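Local coordinates for protein catechol 1,2 dioxygenase (PDB 2XSU) that probably catalyses the iron(III)-dependent cleavage of catechol by dioxygen to cis,cis-muconate, the first step from catechol in the beta-ketoadipate pathway, at residues 118-123 and 182-187; 156-161 and 226-231. The protein carries 1 engineered substitution. All coordinates share one frame; numbering follows the deposited sequence.

The two contacts illustrate how pairing within one sheet changes character from its margin to its centre. Contact 1 is parallel and partly buried, on the outer side of the catalytic domain; backbone bonds, waters, aliphatic side chains and two carboxylates carry it. Contact 2 is antiparallel and wholly buried, with an aromatic cluster on one face that includes an iron ligand. They meet directly, because strands 155-159 and 180-184 are neighbours: Ile183 N probably donates to Val156 O at 2.8 Å, and Thr182 OG1 packs on Glu157 CG. Strand 118-120 is thus separated from 155-159 by the single strand 180-184, and the other neighbour of 155-159 is 221-231.

Contact 1. Residues 118-123 and 182-187; sequences ESVGFA and TILTDV
The carboxylate of Glu118 has the isopropyl end of Leu184 over one face, OE2 lying 3.6 Å from Leu184 CD1, while OE1 comes near the methyl CG2 of Thr182. With CG anti to the backbone N (chi1 -175°) and the chain extended beyond it, the carboxylate is carried across to Leu184, on the face shared by Glu118, Val120, Thr182 and Leu184. The other carboxylate, of Asp186, meets Gly121 through a water, which donates to Asp186 OD2 at 2.7 Å and also to Gly121 O; Asp186 OD1 is taken by the amides of Asn188 and Lys190. Phe122 points its CB away from 182-187 and packs its side chain on Val192 and Leu194 of strand 190-196.

Between these groups runs a short parallel pairing of strand 118-120 with 180-184, both belonging to the beta-rich catalytic domain of intradiol dioxygenases. Ser119 brackets Ile183: its N donates to Thr182 O (3.0 Å) and its O accepts from Leu184 N (2.8 Å). Gly121 N then donates to Leu184 O, in the carbonyl plane, at 2.8 Å. At Gly121 phi turns positive (79°), and the chain swings away to join strand 190-196. Ser119 OG fastens this turn by donating to Phe122 O at 2.8 Å from above the carbonyl plane, and also accepts a bond from a water. Beneath the turn, on the opposite face of the sheet from Leu184, Ile183 sends CG2 against the Gly121 backbone and sets CG1 3.7 Å from Ala123 CB, and also touches Tyr191 and Ala193.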
ATOM      1  N   GLU A 118      -9.915  33.465  -0.961  1.00 15.96           N
ATOM      2  CA  GLU A 118     -11.178  33.642  -1.664  1.00 16.56           C
ATOM      3  C   GLU A 118     -11.410  35.110  -2.035  1.00 16.98           C
ATOM      4  O   GLU A 118     -11.163  36.005  -1.215  1.00 18.27           O
ATOM      5  CB  GLU A 118     -12.340  33.155  -0.786  1.00 16.78           C
ATOM      6  CG  GLU A 118     -13.706  33.179  -1.469  1.00 18.73           C
ATOM      7  CD  GLU A 118     -14.845  32.770  -0.533  1.00 24.74           C
ATOM      8  OE1 GLU A 118     -15.081  31.550  -0.382  1.00 26.13           O
ATOM      9  OE2 GLU A 118     -15.494  33.673   0.062  1.00 25.26           O
ATOM     10  N   SER A 119     -11.935  35.344  -3.241  1.00 16.43           N
ATOM     11  CA  SER A 119     -12.333  36.680  -3.679  1.00 16.42           C
ATOM     12  C   SER A 119     -13.517  36.626  -4.651  1.00 16.55           C
ATOM     13  O   SER A 119     -13.885  35.553  -5.181  1.00 17.86           O
ATOM     14  CB  SER A 119     -11.122  37.386  -4.303  1.00 16.29           C
ATOM     15  OG  SER A 119     -10.654  36.624  -5.402  1.00 15.69           O
ATOM     16  N   VAL A 120     -14.142  37.776  -4.880  1.00 16.00           N
ATOM     17  CA  VAL A 120     -15.293  37.846  -5.748  1.00 16.09           C
ATOM     18  C   VAL A 120     -14.929  38.348  -7.146  1.00 15.47           C
ATOM     19  O   VAL A 120     -14.345  39.447  -7.291  1.00 15.49           O
ATOM     20  CB  VAL A 120     -16.376  38.768  -5.135  1.00 17.42           C
ATOM     21  CG1 VAL A 120     -17.519  38.927  -6.113  1.00 16.58           C
ATOM     22  CG2 VAL A 120     -16.861  38.179  -3.823  1.00 18.76           C
ATOM     23  N   GLY A 121     -15.254  37.535  -8.165  1.00 14.73           N
ATOM     24  CA  GLY A 121     -15.152  37.922  -9.572  1.00 14.35           C
ATOM     25  C   GLY A 121     -13.777  37.887 -10.227  1.00 13.97           C
ATOM     26  O   GLY A 121     -13.651  37.573 -11.425  1.00 14.05           O
ATOM     27  N   PHE A 122     -12.750  38.206  -9.447  1.00 13.21           N
ATOM     28  CA  PHE A 122     -11.379  38.314  -9.954  1.00 13.44           C
ATOM     29  C   PHE A 122     -10.364  37.850  -8.917  1.00 13.32           C
ATOM     30  O   PHE A 122     -10.516  38.151  -7.721  1.00 13.15           O
ATOM     31  CB  PHE A 122     -11.066  39.777 -10.337  1.00 13.33           C
ATOM     32  CG  PHE A 122      -9.645  39.999 -10.768  1.00 12.59           C
ATOM     33  CD1 PHE A 122      -9.294  39.935 -12.120  1.00 13.17           C
ATOM     34  CD2 PHE A 122      -8.652  40.261  -9.822  1.00 17.30           C
ATOM     35  CE1 PHE A 122      -7.953  40.110 -12.515  1.00 14.84           C
ATOM     36  CE2 PHE A 122      -7.327  40.436 -10.198  1.00 17.73           C
ATOM     37  CZ  PHE A 122      -6.967  40.353 -11.550  1.00 15.51           C
ATOM     38  N   ALA A 123      -9.315  37.144  -9.351  1.00 13.12           N
ATOM     39  CA  ALA A 123      -8.180  36.860  -8.469  1.00 12.83           C
ATOM     40  C   ALA A 123      -6.910  36.863  -9.271  1.00 13.96           C
ATOM     41  O   ALA A 123      -6.903  36.368 -10.413  1.00 14.85           O
ATOM     42  CB  ALA A 123      -8.317  35.509  -7.815  1.00 13.52           C
ATOM     43  N   THR A 182      -9.729  30.578  -4.843  1.00 12.04           N
ATOM     44  CA  THR A 182     -11.157  30.386  -4.973  1.00 12.85           C
ATOM     45  C   THR A 182     -11.732  31.715  -5.427  1.00 13.69           C
ATOM     46  O   THR A 182     -11.504  32.747  -4.763  1.00 13.98           O
ATOM     47  CB  THR A 182     -11.793  29.997  -3.619  1.00 13.88           C
ATOM     48  OG1 THR A 182     -11.255  28.738  -3.210  1.00 14.27           O
ATOM     49  CG2 THR A 182     -13.328  29.911  -3.726  1.00 14.09           C
ATOM     50  N   ILE A 183     -12.482  31.670  -6.518  1.00 12.54           N
ATOM     51  CA  ILE A 183     -13.119  32.870  -7.105  1.00 13.54           C
ATOM     52  C   ILE A 183     -14.638  32.660  -7.113  1.00 14.76           C
ATOM     53  O   ILE A 183     -15.139  31.692  -7.678  1.00 15.22           O
ATOM     54  CB  ILE A 183     -12.653  33.164  -8.559  1.00 13.56           C
ATOM     55  CG1 ILE A 183     -11.138  33.211  -8.669  1.00 15.64           C
ATOM     56  CG2 ILE A 183     -13.242  34.511  -9.042  1.00 14.48           C
ATOM     57  CD1 ILE A 183     -10.622  33.208 -10.130  1.00 12.83           C
ATOM     58  N   LEU A 184     -15.394  33.583  -6.506  1.00 15.08           N
ATOM     59  CA  LEU A 184     -16.856  33.466  -6.568  1.00 15.26           C
ATOM     60  C   LEU A 184     -17.349  34.227  -7.777  1.00 15.09           C
ATOM     61  O   LEU A 184     -16.959  35.373  -7.988  1.00 15.78           O
ATOM     62  CB  LEU A 184     -17.530  34.022  -5.285  1.00 14.99           C
ATOM     63  CG  LEU A 184     -17.043  33.443  -3.957  1.00 17.07           C
ATOM     64  CD1 LEU A 184     -17.662  34.213  -2.742  1.00 18.86           C
ATOM     65  CD2 LEU A 184     -17.345  31.946  -3.885  1.00 19.38           C
ATOM     66  N   THR A 185     -18.199  33.601  -8.595  1.00 14.82           N
ATOM     67  CA  THR A 185     -18.651  34.283  -9.819  1.00 15.06           C
ATOM     68  C   THR A 185     -19.447  35.550  -9.448  1.00 15.79           C
ATOM     69  O   THR A 185     -20.149  35.585  -8.418  1.00 16.37           O
ATOM     70  CB  THR A 185     -19.493  33.411 -10.752  1.00 15.15           C
ATOM     71  OG1 THR A 185     -20.609  32.897 -10.027  1.00 15.70           O
ATOM     72  CG2 THR A 185     -18.642  32.208 -11.293  1.00 15.63           C
ATOM     73  N   ASP A 186     -19.300  36.576 -10.276  1.00 16.96           N
ATOM     74  CA  ASP A 186     -19.914  37.876  -9.989  1.00 18.19           C
ATOM     75  C   ASP A 186     -21.365  37.913 -10.480  1.00 19.76           C
ATOM     76  O   ASP A 186     -21.937  36.890 -10.879  1.00 18.45           O
ATOM     77  CB  ASP A 186     -19.064  39.007 -10.594  1.00 18.42           C
ATOM     78  CG  ASP A 186     -18.996  38.969 -12.127  1.00 16.35           C
ATOM     79  OD1 ASP A 186     -19.897  38.430 -12.805  1.00 17.19           O
ATOM     80  OD2 ASP A 186     -18.023  39.538 -12.669  1.00 19.80           O
ATOM     81  N   VAL A 187     -21.961  39.109 -10.445  1.00 20.85           N
ATOM     82  CA  VAL A 187     -23.351  39.294 -10.861  1.00 22.05           C
ATOM     83  C   VAL A 187     -23.654  38.894 -12.323  1.00 22.38           C
ATOM     84  O   VAL A 187     -24.809  38.625 -12.673  1.00 23.70           O
ATOM     85  CB  VAL A 187     -23.822  40.763 -10.569  1.00 22.03           C
ATOM     86  CG1 VAL A 187     -23.157  41.740 -11.499  1.00 22.72           C
ATOM     87  CG2 VAL A 187     -25.341  40.847 -10.682  1.00 24.18           C
TER
HETATM   88  O   HOH W   1      -8.777  34.679  -4.380  1.00 20.83           O
HETATM   89  O   HOH W   2     -15.503  38.717 -13.289  1.00 19.70           O

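Contact 2. Residues 156-161 and 226-231; sequences VEVWHA and VHYFVS. With FE (Fe (III) ion), chain B.
Trp159 and His227 face each other across a hydrogen-bonded antiparallel pair, and their rings form an offset stack with planes only 8° apart. The indole gets there because Trp159 CG sits between the backbone N and the carbonyl carbon (chi1 67°), which swings the bicycle over its neighbour on the next strand. His227 CB lies above the six-membered ring, 3.3 Å from its centroid, and the imidazole overlaps the NE1 side of the five-membered ring, with Trp159 NE1 over one imidazole face, offset toward its rim. The stack, together with the metal bond, is likely to limit the rotation of the imidazole: His227 NE2 binds the iron(III) ion at 2.1 Å, and a water, Tyr167, Tyr201 and His225 complete the site.

Phe229 extends the aromatic cluster on this face, its CE2 3.8 Å from Trp159 CH2, with the two planes obliquely inclined. Glu157 passes the Phe229 CB with its OE2, which accepts a bond from a water that Ser231 OG also binds; OE1 is bonded to the hydroxyl of Tyr112.

The reverse face is mostly valine, with the rings of Tyr228 and, toward the end, His160. Val158 CG1, placed beside its own backbone N (chi1 -75°), sits over the centre of the Tyr228 ring, 3.7 Å from the centroid, and Val156 CG1 approaches the same ring obliquely. Further along, Val226 CG2 lies beside His160 CB. Backbone bonds join the strands in pairs, among them Glu157 N to Phe229 O at 2.8 Å; Trp159 N to His227 O is longer, at 3.3 Å.

Strands 180-184 and 238-244 flank the pair within the sheet, bonding to the outer edges of 155-159 and 221-231 respectively, while Val143 and Ile139 of strand 136-145 cover Val156 and Tyr228.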
ATOM      1  N   VAL A 156     -15.594  28.883  -7.832  1.00 13.16           N
ATOM      2  CA  VAL A 156     -14.667  28.366  -8.857  1.00 12.69           C
ATOM      3  C   VAL A 156     -13.312  28.208  -8.190  1.00 12.48           C
ATOM      4  O   VAL A 156     -12.645  29.209  -7.868  1.00 12.74           O
ATOM      5  CB  VAL A 156     -14.585  29.309 -10.077  1.00 12.42           C
ATOM      6  CG1 VAL A 156     -13.580  28.743 -11.127  1.00 13.96           C
ATOM      7  CG2 VAL A 156     -15.983  29.483 -10.694  1.00 12.57           C
ATOM      8  N   GLU A 157     -12.894  26.959  -7.944  1.00 11.48           N
ATOM      9  CA  GLU A 157     -11.622  26.704  -7.294  1.00 10.62           C
ATOM     10  C   GLU A 157     -10.634  26.253  -8.328  1.00 11.03           C
ATOM     11  O   GLU A 157     -10.917  25.296  -9.044  1.00 11.47           O
ATOM     12  CB  GLU A 157     -11.771  25.619  -6.220  1.00 10.97           C
ATOM     13  CG  GLU A 157     -12.763  25.991  -5.134  1.00 12.62           C
ATOM     14  CD  GLU A 157     -12.779  24.954  -4.039  1.00 13.33           C
ATOM     15  OE1 GLU A 157     -11.755  24.818  -3.336  1.00 13.43           O
ATOM     16  OE2 GLU A 157     -13.851  24.293  -3.873  1.00 17.23           O
ATOM     17  N   VAL A 158      -9.498  26.955  -8.425  1.00 10.22           N
ATOM     18  CA  VAL A 158      -8.466  26.638  -9.442  1.00 10.63           C
ATOM     19  C   VAL A 158      -7.109  26.412  -8.794  1.00 10.94           C
ATOM     20  O   VAL A 158      -6.738  27.080  -7.804  1.00 10.87           O
ATOM     21  CB  VAL A 158      -8.389  27.733 -10.556  1.00 10.84           C
ATOM     22  CG1 VAL A 158      -9.572  27.611 -11.503  1.00 12.99           C
ATOM     23  CG2 VAL A 158      -8.396  29.113  -9.937  1.00 13.59           C
ATOM     24  N   TRP A 159      -6.380  25.428  -9.314  1.00  9.24           N
ATOM     25  CA  TRP A 159      -4.987  25.237  -8.931  1.00  9.58           C
ATOM     26  C   TRP A 159      -4.188  24.707 -10.110  1.00  8.93           C
ATOM     27  O   TRP A 159      -4.713  23.960 -10.942  1.00  8.35           O
ATOM     28  CB  TRP A 159      -4.851  24.357  -7.652  1.00  9.54           C
ATOM     29  CG  TRP A 159      -5.272  22.852  -7.750  1.00  8.55           C
ATOM     30  CD1 TRP A 159      -4.430  21.777  -7.784  1.00 10.64           C
ATOM     31  CD2 TRP A 159      -6.617  22.318  -7.753  1.00  9.02           C
ATOM     32  NE1 TRP A 159      -5.169  20.599  -7.839  1.00 10.02           N
ATOM     33  CE2 TRP A 159      -6.506  20.901  -7.815  1.00  9.05           C
ATOM     34  CE3 TRP A 159      -7.895  22.898  -7.739  1.00 10.44           C
ATOM     35  CZ2 TRP A 159      -7.641  20.052  -7.874  1.00  8.68           C
ATOM     36  CZ3 TRP A 159      -9.031  22.071  -7.791  1.00 10.57           C
ATOM     37  CH2 TRP A 159      -8.888  20.640  -7.855  1.00 10.36           C
ATOM     38  N   HIS A 160      -2.923  25.099 -10.182  1.00  9.35           N
ATOM     39  CA  HIS A 160      -2.057  24.653 -11.295  1.00  8.71           C
ATOM     40  C   HIS A 160      -0.564  24.812 -10.951  1.00  9.48           C
ATOM     41  O   HIS A 160      -0.214  25.428  -9.916  1.00 10.56           O
ATOM     42  CB  HIS A 160      -2.438  25.364 -12.614  1.00  9.01           C
ATOM     43  CG  HIS A 160      -2.080  26.822 -12.688  1.00  9.42           C
ATOM     44  ND1 HIS A 160      -0.786  27.279 -12.887  1.00 10.73           N
ATOM     45  CD2 HIS A 160      -2.871  27.924 -12.657  1.00 10.47           C
ATOM     46  CE1 HIS A 160      -0.803  28.606 -12.950  1.00 10.97           C
ATOM     47  NE2 HIS A 160      -2.055  29.019 -12.830  1.00 12.20           N
ATOM     48  N   ALA A 161       0.274  24.248 -11.818  1.00  9.24           N
ATOM     49  CA  ALA A 161       1.737  24.260 -11.681  1.00  9.32           C
ATOM     50  C   ALA A 161       2.397  25.573 -12.099  1.00  9.77           C
ATOM     51  O   ALA A 161       1.869  26.351 -12.950  1.00 10.35           O
ATOM     52  CB  ALA A 161       2.354  23.101 -12.467  1.00 10.40           C
ATOM     53  N   VAL A 226      -4.970  23.173 -16.064  1.00  7.69           N
ATOM     54  CA  VAL A 226      -5.426  23.887 -14.861  1.00  8.12           C
ATOM     55  C   VAL A 226      -6.605  23.102 -14.284  1.00  7.79           C
ATOM     56  O   VAL A 226      -7.553  22.743 -15.008  1.00  9.40           O
ATOM     57  CB  VAL A 226      -5.862  25.348 -15.222  1.00  8.81           C
ATOM     58  CG1 VAL A 226      -6.479  26.068 -13.992  1.00 10.44           C
ATOM     59  CG2 VAL A 226      -4.654  26.151 -15.781  1.00 10.36           C
ATOM     60  N   HIS A 227      -6.548  22.827 -12.977  1.00  8.76           N
ATOM     61  CA  HIS A 227      -7.590  22.064 -12.295  1.00  7.85           C
ATOM     62  C   HIS A 227      -8.738  22.967 -11.848  1.00  9.28           C
ATOM     63  O   HIS A 227      -8.500  24.117 -11.456  1.00  9.25           O
ATOM     64  CB  HIS A 227      -6.971  21.472 -11.010  1.00  8.03           C
ATOM     65  CG  HIS A 227      -5.945  20.414 -11.247  1.00  7.68           C
ATOM     66  ND1 HIS A 227      -6.296  19.098 -11.449  1.00  9.38           N
ATOM     67  CD2 HIS A 227      -4.580  20.446 -11.268  1.00  8.30           C
ATOM     68  CE1 HIS A 227      -5.199  18.366 -11.604  1.00  8.60           C
ATOM     69  NE2 HIS A 227      -4.146  19.162 -11.530  1.00 10.44           N
ATOM     70  N   TYR A 228      -9.954  22.409 -11.813  1.00  9.80           N
ATOM     71  CA  TYR A 228     -11.150  23.099 -11.328  1.00  9.73           C
ATOM     72  C   TYR A 228     -12.007  22.227 -10.417  1.00  9.92           C
ATOM     73  O   TYR A 228     -12.283  21.076 -10.753  1.00 10.35           O
ATOM     74  CB  TYR A 228     -12.055  23.466 -12.505  1.00  9.69           C
ATOM     75  CG  TYR A 228     -11.651  24.635 -13.337  1.00  9.05           C
ATOM     76  CD1 TYR A 228     -10.551  24.555 -14.199  1.00 10.30           C
ATOM     77  CD2 TYR A 228     -12.409  25.828 -13.319  1.00 10.08           C
ATOM     78  CE1 TYR A 228     -10.184  25.646 -14.985  1.00 10.48           C
ATOM     79  CE2 TYR A 228     -12.057  26.922 -14.130  1.00 10.11           C
ATOM     80  CZ  TYR A 228     -10.937  26.808 -14.959  1.00 10.06           C
ATOM     81  OH  TYR A 228     -10.548  27.850 -15.749  1.00 12.28           O
ATOM     82  N   PHE A 229     -12.435  22.786  -9.274  1.00 10.01           N
ATOM     83  CA  PHE A 229     -13.721  22.383  -8.657  1.00 10.41           C
ATOM     84  C   PHE A 229     -14.708  23.526  -8.901  1.00 11.84           C
ATOM     85  O   PHE A 229     -14.361  24.690  -8.660  1.00 11.47           O
ATOM     86  CB  PHE A 229     -13.646  22.232  -7.127  1.00 11.50           C
ATOM     87  CG  PHE A 229     -12.894  21.030  -6.617  1.00 11.10           C
ATOM     88  CD1 PHE A 229     -13.131  19.743  -7.132  1.00 14.11           C
ATOM     89  CD2 PHE A 229     -11.984  21.165  -5.562  1.00 12.96           C
ATOM     90  CE1 PHE A 229     -12.451  18.621  -6.626  1.00 16.06           C
ATOM     91  CE2 PHE A 229     -11.318  20.055  -5.054  1.00 13.77           C
ATOM     92  CZ  PHE A 229     -11.538  18.775  -5.593  1.00 13.25           C
ATOM     93  N   VAL A 230     -15.928  23.222  -9.352  1.00 11.66           N
ATOM     94  CA  VAL A 230     -16.970  24.255  -9.481  1.00 13.06           C
ATOM     95  C   VAL A 230     -18.193  23.772  -8.719  1.00 14.30           C
ATOM     96  O   VAL A 230     -18.650  22.659  -8.914  1.00 14.28           O
ATOM     97  CB  VAL A 230     -17.304  24.605 -10.952  1.00 12.71           C
ATOM     98  CG1 VAL A 230     -18.281  25.840 -11.013  1.00 13.58           C
ATOM     99  CG2 VAL A 230     -16.005  24.912 -11.758  1.00 12.37           C
ATOM    100  N   SER A 231     -18.721  24.612  -7.831  1.00 14.92           N
ATOM    101  CA  SER A 231     -19.898  24.214  -7.040  1.00 15.46           C
ATOM    102  C   SER A 231     -20.821  25.412  -6.865  1.00 16.29           C
ATOM    103  O   SER A 231     -20.352  26.546  -6.909  1.00 16.12           O
ATOM    104  CB  SER A 231     -19.475  23.646  -5.678  1.00 16.39           C
ATOM    105  OG  SER A 231     -18.739  24.578  -4.885  1.00 17.24           O
TER
HETATM  106 FE    FE B1307      -2.152  18.709 -11.947  1.00 11.26          FE
HETATM  107  O   HOH W   3     -16.135  24.557  -5.718  1.00 16.27           O
HETATM  108  O   HOH W   4      -2.118  17.084 -10.549  1.00 16.10           O